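Local coordinates for MSHA biogenesis protein MshE (PDB 5HTL) that binds the second messenger cyclic di-GMP through its MshEN domain and is probably the ATPase of MSHA pilus biogenesis, at residues L82-L93 with E134-Y145. Numbering follows the deposited sequence.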
loop_
_atom_site.group_PDB
_atom_site.type_symbol
_atom_site.label_atom_id
_atom_site.label_comp_id
_atom_site.label_asym_id
_atom_site.label_seq_id
_atom_site.Cartn_x
_atom_site.Cartn_y
_atom_site.Cartn_z
ATOM N N LEU A 82 9.746 11.265 13.379
ATOM C CA LEU A 82 9.111 10.448 14.402
ATOM C C LEU A 82 10.101 10.305 15.548
ATOM O O LEU A 82 11.196 9.778 15.362
ATOM C CB LEU A 82 8.776 9.076 13.821
ATOM C CG LEU A 82 8.018 8.074 14.687
ATOM C CD1 LEU A 82 6.656 8.621 15.028
ATOM C CD2 LEU A 82 7.884 6.750 13.952
ATOM N N PRO A 83 9.744 10.798 16.746
ATOM C CA PRO A 83 10.695 10.676 17.854
ATOM C C PRO A 83 11.023 9.212 18.152
ATOM O O PRO A 83 10.164 8.339 17.958
ATOM C CB PRO A 83 9.946 11.312 19.030
ATOM C CG PRO A 83 8.951 12.237 18.386
ATOM C CD PRO A 83 8.531 11.535 17.129
ATOM N N GLU A 84 12.245 8.969 18.617
ATOM C CA GLU A 84 12.733 7.620 18.852
ATOM C C GLU A 84 11.812 6.789 19.739
ATOM O O GLU A 84 11.588 5.611 19.465
ATOM C CB GLU A 84 14.138 7.646 19.448
ATOM C CG GLU A 84 14.754 6.259 19.568
ATOM C CD GLU A 84 16.128 6.279 20.187
ATOM O OE1 GLU A 84 16.703 7.384 20.329
ATOM O OE2 GLU A 84 16.629 5.192 20.546
ATOM N N VAL A 85 11.279 7.378 20.808
ATOM C CA VAL A 85 10.428 6.593 21.695
ATOM C C VAL A 85 9.184 6.065 20.979
ATOM O O VAL A 85 8.733 4.947 21.240
ATOM C CB VAL A 85 10.027 7.364 22.981
ATOM C CG1 VAL A 85 11.241 7.623 23.863
ATOM C CG2 VAL A 85 9.319 8.662 22.645
ATOM N N HIS A 86 8.650 6.849 20.054
ATOM C CA HIS A 86 7.479 6.416 19.302
ATOM C C HIS A 86 7.828 5.433 18.194
ATOM O O HIS A 86 7.109 4.463 17.968
ATOM C CB HIS A 86 6.722 7.623 18.768
ATOM C CG HIS A 86 6.178 8.487 19.861
ATOM N ND1 HIS A 86 5.212 8.044 20.731
ATOM C CD2 HIS A 86 6.512 9.738 20.256
ATOM C CE1 HIS A 86 4.950 9.002 21.610
ATOM N NE2 HIS A 86 5.721 10.036 21.344
ATOM N N ALA A 87 8.937 5.682 17.505
ATOM C CA ALA A 87 9.425 4.756 16.490
ATOM C C ALA A 87 9.624 3.361 17.087
ATOM O O ALA A 87 9.167 2.366 16.535
ATOM C CB ALA A 87 10.727 5.285 15.888
ATOM N N ARG A 88 10.276 3.287 18.237
ATOM C CA ARG A 88 10.504 2.011 18.904
ATOM C C ARG A 88 9.208 1.362 19.382
ATOM O O ARG A 88 9.015 0.168 19.173
ATOM C CB ARG A 88 11.516 2.165 20.043
ATOM C CG ARG A 88 12.925 2.486 19.524
ATOM C CD ARG A 88 13.933 2.574 20.678
ATOM N NE ARG A 88 15.298 2.849 20.227
ATOM C CZ ARG A 88 16.166 1.923 19.816
ATOM N NH1 ARG A 88 15.820 0.641 19.749
ATOM N NH2 ARG A 88 17.387 2.278 19.444
ATOM N N ARG A 89 8.307 2.139 19.978
ATOM C CA ARG A 89 7.025 1.591 20.448
ATOM C C ARG A 89 6.212 0.987 19.316
ATOM O O ARG A 89 5.633 -0.097 19.460
ATOM C CB ARG A 89 6.173 2.664 21.139
ATOM C CG ARG A 89 4.803 2.139 21.623
ATOM C CD ARG A 89 3.696 2.524 20.648
ATOM N NE ARG A 89 2.407 1.851 20.835
ATOM C CZ ARG A 89 2.029 0.740 20.203
ATOM N NH1 ARG A 89 2.846 0.136 19.349
ATOM N NH2 ARG A 89 0.828 0.223 20.429
ATOM N N LEU A 90 6.184 1.691 18.182
ATOM C CA LEU A 90 5.320 1.357 17.061
ATOM C C LEU A 90 6.003 0.446 16.055
ATOM O O LEU A 90 5.367 -0.009 15.092
ATOM C CB LEU A 90 4.886 2.650 16.362
ATOM C CG LEU A 90 4.036 3.582 17.224
ATOM C CD1 LEU A 90 3.854 4.935 16.554
ATOM C CD2 LEU A 90 2.688 2.927 17.472
ATOM N N ARG A 91 7.288 0.176 16.269
ATOM C CA ARG A 91 8.124 -0.564 15.317
ATOM C C ARG A 91 7.966 0.006 13.905
ATOM O O ARG A 91 7.630 -0.706 12.951
ATOM C CB ARG A 91 7.858 -2.071 15.392
ATOM C CG ARG A 91 8.154 -2.652 16.788
ATOM C CD ARG A 91 7.768 -4.124 16.874
ATOM N NE ARG A 91 6.325 -4.293 16.756
ATOM C CZ ARG A 91 5.718 -5.460 16.560
ATOM N NH1 ARG A 91 6.431 -6.575 16.483
ATOM N NH2 ARG A 91 4.401 -5.509 16.451
ATOM N N ALA A 92 8.234 1.302 13.793
ATOM C CA ALA A 92 8.044 2.066 12.558
ATOM C C ALA A 92 9.210 3.014 12.391
ATOM O O ALA A 92 9.643 3.635 13.355
ATOM C CB ALA A 92 6.747 2.848 12.629
ATOM N N LEU A 93 9.723 3.121 11.173
ATOM C CA LEU A 93 10.834 4.016 10.861
ATOM C C LEU A 93 10.505 4.842 9.633
ATOM O O LEU A 93 10.185 4.295 8.579
ATOM C CB LEU A 93 12.100 3.201 10.580
ATOM C CG LEU A 93 13.392 3.968 10.266
ATOM C CD1 LEU A 93 13.869 4.656 11.529
ATOM C CD2 LEU A 93 14.488 3.050 9.741
ATOM N N GLU A 134 11.694 -7.314 11.649
ATOM C CA GLU A 134 11.810 -6.599 12.913
ATOM C C GLU A 134 13.261 -6.389 13.329
ATOM O O GLU A 134 13.613 -5.315 13.814
ATOM C CB GLU A 134 11.020 -7.319 14.005
ATOM C CG GLU A 134 10.818 -6.513 15.266
ATOM C CD GLU A 134 9.840 -7.190 16.203
ATOM O OE1 GLU A 134 8.627 -7.173 15.905
ATOM O OE2 GLU A 134 10.288 -7.752 17.222
ATOM N N LYS A 135 14.107 -7.393 13.101
ATOM C CA LYS A 135 15.523 -7.277 13.458
ATOM C C LYS A 135 16.152 -6.110 12.715
ATOM O O LYS A 135 16.914 -5.333 13.291
ATOM C CB LYS A 135 16.279 -8.567 13.137
ATOM C CG LYS A 135 17.730 -8.567 13.625
ATOM C CD LYS A 135 18.476 -9.830 13.202
ATOM C CE LYS A 135 19.853 -9.925 13.860
ATOM N NZ LYS A 135 20.615 -11.132 13.409
ATOM N N GLN A 136 15.808 -5.958 11.440
ATOM C CA GLN A 136 16.341 -4.850 10.655
ATOM C C GLN A 136 15.847 -3.486 11.107
ATOM O O GLN A 136 16.601 -2.510 11.064
ATOM C CB GLN A 136 16.037 -5.045 9.180
ATOM C CG GLN A 136 16.813 -6.189 8.566
ATOM C CD GLN A 136 16.699 -6.187 7.070
ATOM O OE1 GLN A 136 15.817 -5.531 6.517
ATOM N NE2 GLN A 136 17.585 -6.915 6.399
ATOM N N LEU A 137 14.585 -3.417 11.531
ATOM C CA LEU A 137 14.013 -2.192 12.085
ATOM C C LEU A 137 14.785 -1.759 13.328
ATOM O O LEU A 137 15.153 -0.590 13.473
ATOM C CB LEU A 137 12.544 -2.399 12.468
ATOM C CG LEU A 137 11.395 -1.741 11.695
ATOM C CD1 LEU A 137 11.804 -0.450 10.981
ATOM C CD2 LEU A 137 10.745 -2.729 10.738
ATOM N N VAL A 138 15.018 -2.703 14.233
ATOM C CA VAL A 138 15.710 -2.399 15.476
ATOM C C VAL A 138 17.154 -1.967 15.209
ATOM O O VAL A 138 17.633 -0.994 15.800
ATOM C CB VAL A 138 15.618 -3.569 16.452
ATOM C CG1 VAL A 138 16.496 -3.316 17.684
ATOM C CG2 VAL A 138 14.164 -3.779 16.857
ATOM N N ASP A 139 17.834 -2.653 14.288
ATOM C CA ASP A 139 19.165 -2.213 13.877
ATOM C C ASP A 139 19.095 -0.793 13.316
ATOM O O ASP A 139 19.980 0.020 13.557
ATOM C CB ASP A 139 19.764 -3.148 12.827
ATOM C CG ASP A 139 20.198 -4.479 13.399
ATOM O OD1 ASP A 139 20.354 -5.432 12.602
ATOM O OD2 ASP A 139 20.393 -4.575 14.629
ATOM N N GLY A 140 18.035 -0.497 12.568
ATOM C CA GLY A 140 17.827 0.833 12.029
ATOM C C GLY A 140 17.695 1.879 13.121
ATOM O O GLY A 140 18.331 2.930 13.049
ATOM N N PHE A 141 16.890 1.600 14.147
ATOM C CA PHE A 141 16.757 2.515 15.286
ATOM C C PHE A 141 18.111 2.829 15.915
ATOM O O PHE A 141 18.379 3.973 16.280
ATOM C CB PHE A 141 15.823 1.929 16.356
ATOM C CG PHE A 141 14.419 1.670 15.870
ATOM C CD1 PHE A 141 13.698 0.594 16.374
ATOM C CD2 PHE A 141 13.823 2.496 14.926
ATOM C CE1 PHE A 141 12.396 0.334 15.937
ATOM C CE2 PHE A 141 12.518 2.238 14.479
ATOM C CZ PHE A 141 11.812 1.161 14.991
ATOM N N ASP A 142 18.951 1.809 16.038
ATOM C CA ASP A 142 20.262 1.959 16.666
ATOM C C ASP A 142 21.198 2.790 15.796
ATOM O O ASP A 142 22.091 3.487 16.294
ATOM C CB ASP A 142 20.870 0.579 16.932
ATOM C CG ASP A 142 20.068 -0.229 17.931
ATOM O OD1 ASP A 142 19.346 0.384 18.747
ATOM O OD2 ASP A 142 20.160 -1.477 17.909
ATOM N N ARG A 143 20.957 2.720 14.494
ATOM C CA ARG A 143 21.802 3.305 13.463
ATOM C C ARG A 143 21.455 4.765 13.184
ATOM O O ARG A 143 22.346 5.604 12.988
ATOM C CB ARG A 143 21.631 2.473 12.183
ATOM C CG ARG A 143 22.408 2.921 10.970
ATOM C CD ARG A 143 22.555 1.762 9.986
ATOM N NE ARG A 143 21.395 1.587 9.107
ATOM C CZ ARG A 143 20.651 0.485 9.039
ATOM N NH1 ARG A 143 20.925 -0.559 9.804
ATOM N NH2 ARG A 143 19.624 0.429 8.203
ATOM N N TYR A 144 20.159 5.069 13.180
ATOM C CA TYR A 144 19.681 6.362 12.710
ATOM C C TYR A 144 19.290 7.351 13.808
ATOM O O TYR A 144 19.073 8.530 13.524
ATOM C CB TYR A 144 18.512 6.173 11.745
ATOM C CG TYR A 144 18.889 5.418 10.489
ATOM C CD1 TYR A 144 19.833 5.932 9.607
ATOM C CD2 TYR A 144 18.310 4.194 10.184
ATOM C CE1 TYR A 144 20.187 5.247 8.456
ATOM C CE2 TYR A 144 18.660 3.502 9.038
ATOM C CZ TYR A 144 19.598 4.034 8.179
ATOM O OH TYR A 144 19.944 3.346 7.034
ATOM N N TYR A 145 19.169 6.876 15.041
ATOM C CA TYR A 145 18.925 7.770 16.168
ATOM C C TYR A 145 20.199 7.929 16.983
ATOM O O TYR A 145 21.192 7.256 16.721
ATOM C CB TYR A 145 17.790 7.260 17.059
ATOM C CG TYR A 145 16.417 7.377 16.437
ATOM C CD1 TYR A 145 15.768 8.604 16.359
ATOM C CD2 TYR A 145 15.764 6.257 15.936
ATOM C CE1 TYR A 145 14.510 8.715 15.799
ATOM C CE2 TYR A 145 14.511 6.355 15.369
ATOM C CZ TYR A 145 13.885 7.582 15.303
ATOM O OH TYR A 145 12.639 7.665 14.743
HETATM O O HOH W 1 19.408 4.765 19.068
#
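Phe-141 is driven edge-first into the junction of helix 84-90 and strand 92-98: CE2 lies 3.4 Å from Ala-92 O, Ala-87 CB and Leu-93 CD1 close in beside it, and Arg-88 CG lies off-centre over one ring face, a CH-pi contact. The packing is tight here, with Phe-141 CZ 3.3 Å from Ala-87 O. Leu-93 also lays CB 3.7 Å from Leu-137 CD1 and sends CD2 to Tyr-144 CD2. At the C-terminal end of helix 134-144, Glu-84 CB sits 3.7 Å from the Tyr-145 ring centroid, only 15° off the normal, a CH-pi contact; the phenol OH donates to Leu-82 O over 2.6 Å. The looser, more solvent-exposed side is polar. The Arg-88 guanidinium, its centre over Phe-141 CB, gives a nearly straight in-plane bond (173°) from NH2 to Asp-142 OD1 at 2.8 Å, while NE reaches the anti lone pair of Glu-84 OE2, so the guanidinium's rotation is fixed; a water links NH2 to Phe-141 O. Within this MshEN domain, Arg-91's side chain is about 7 Å from bound cyclic di-GMP. The axes of helices 84-90 and 134-144 run antiparallel (171°), 10.7 Å apart at closest approach. A Schellman motif turns the chain into strand 92-98, which pairs with strand 101-106, while helix 112-121 meets Leu-82 and Leu-90.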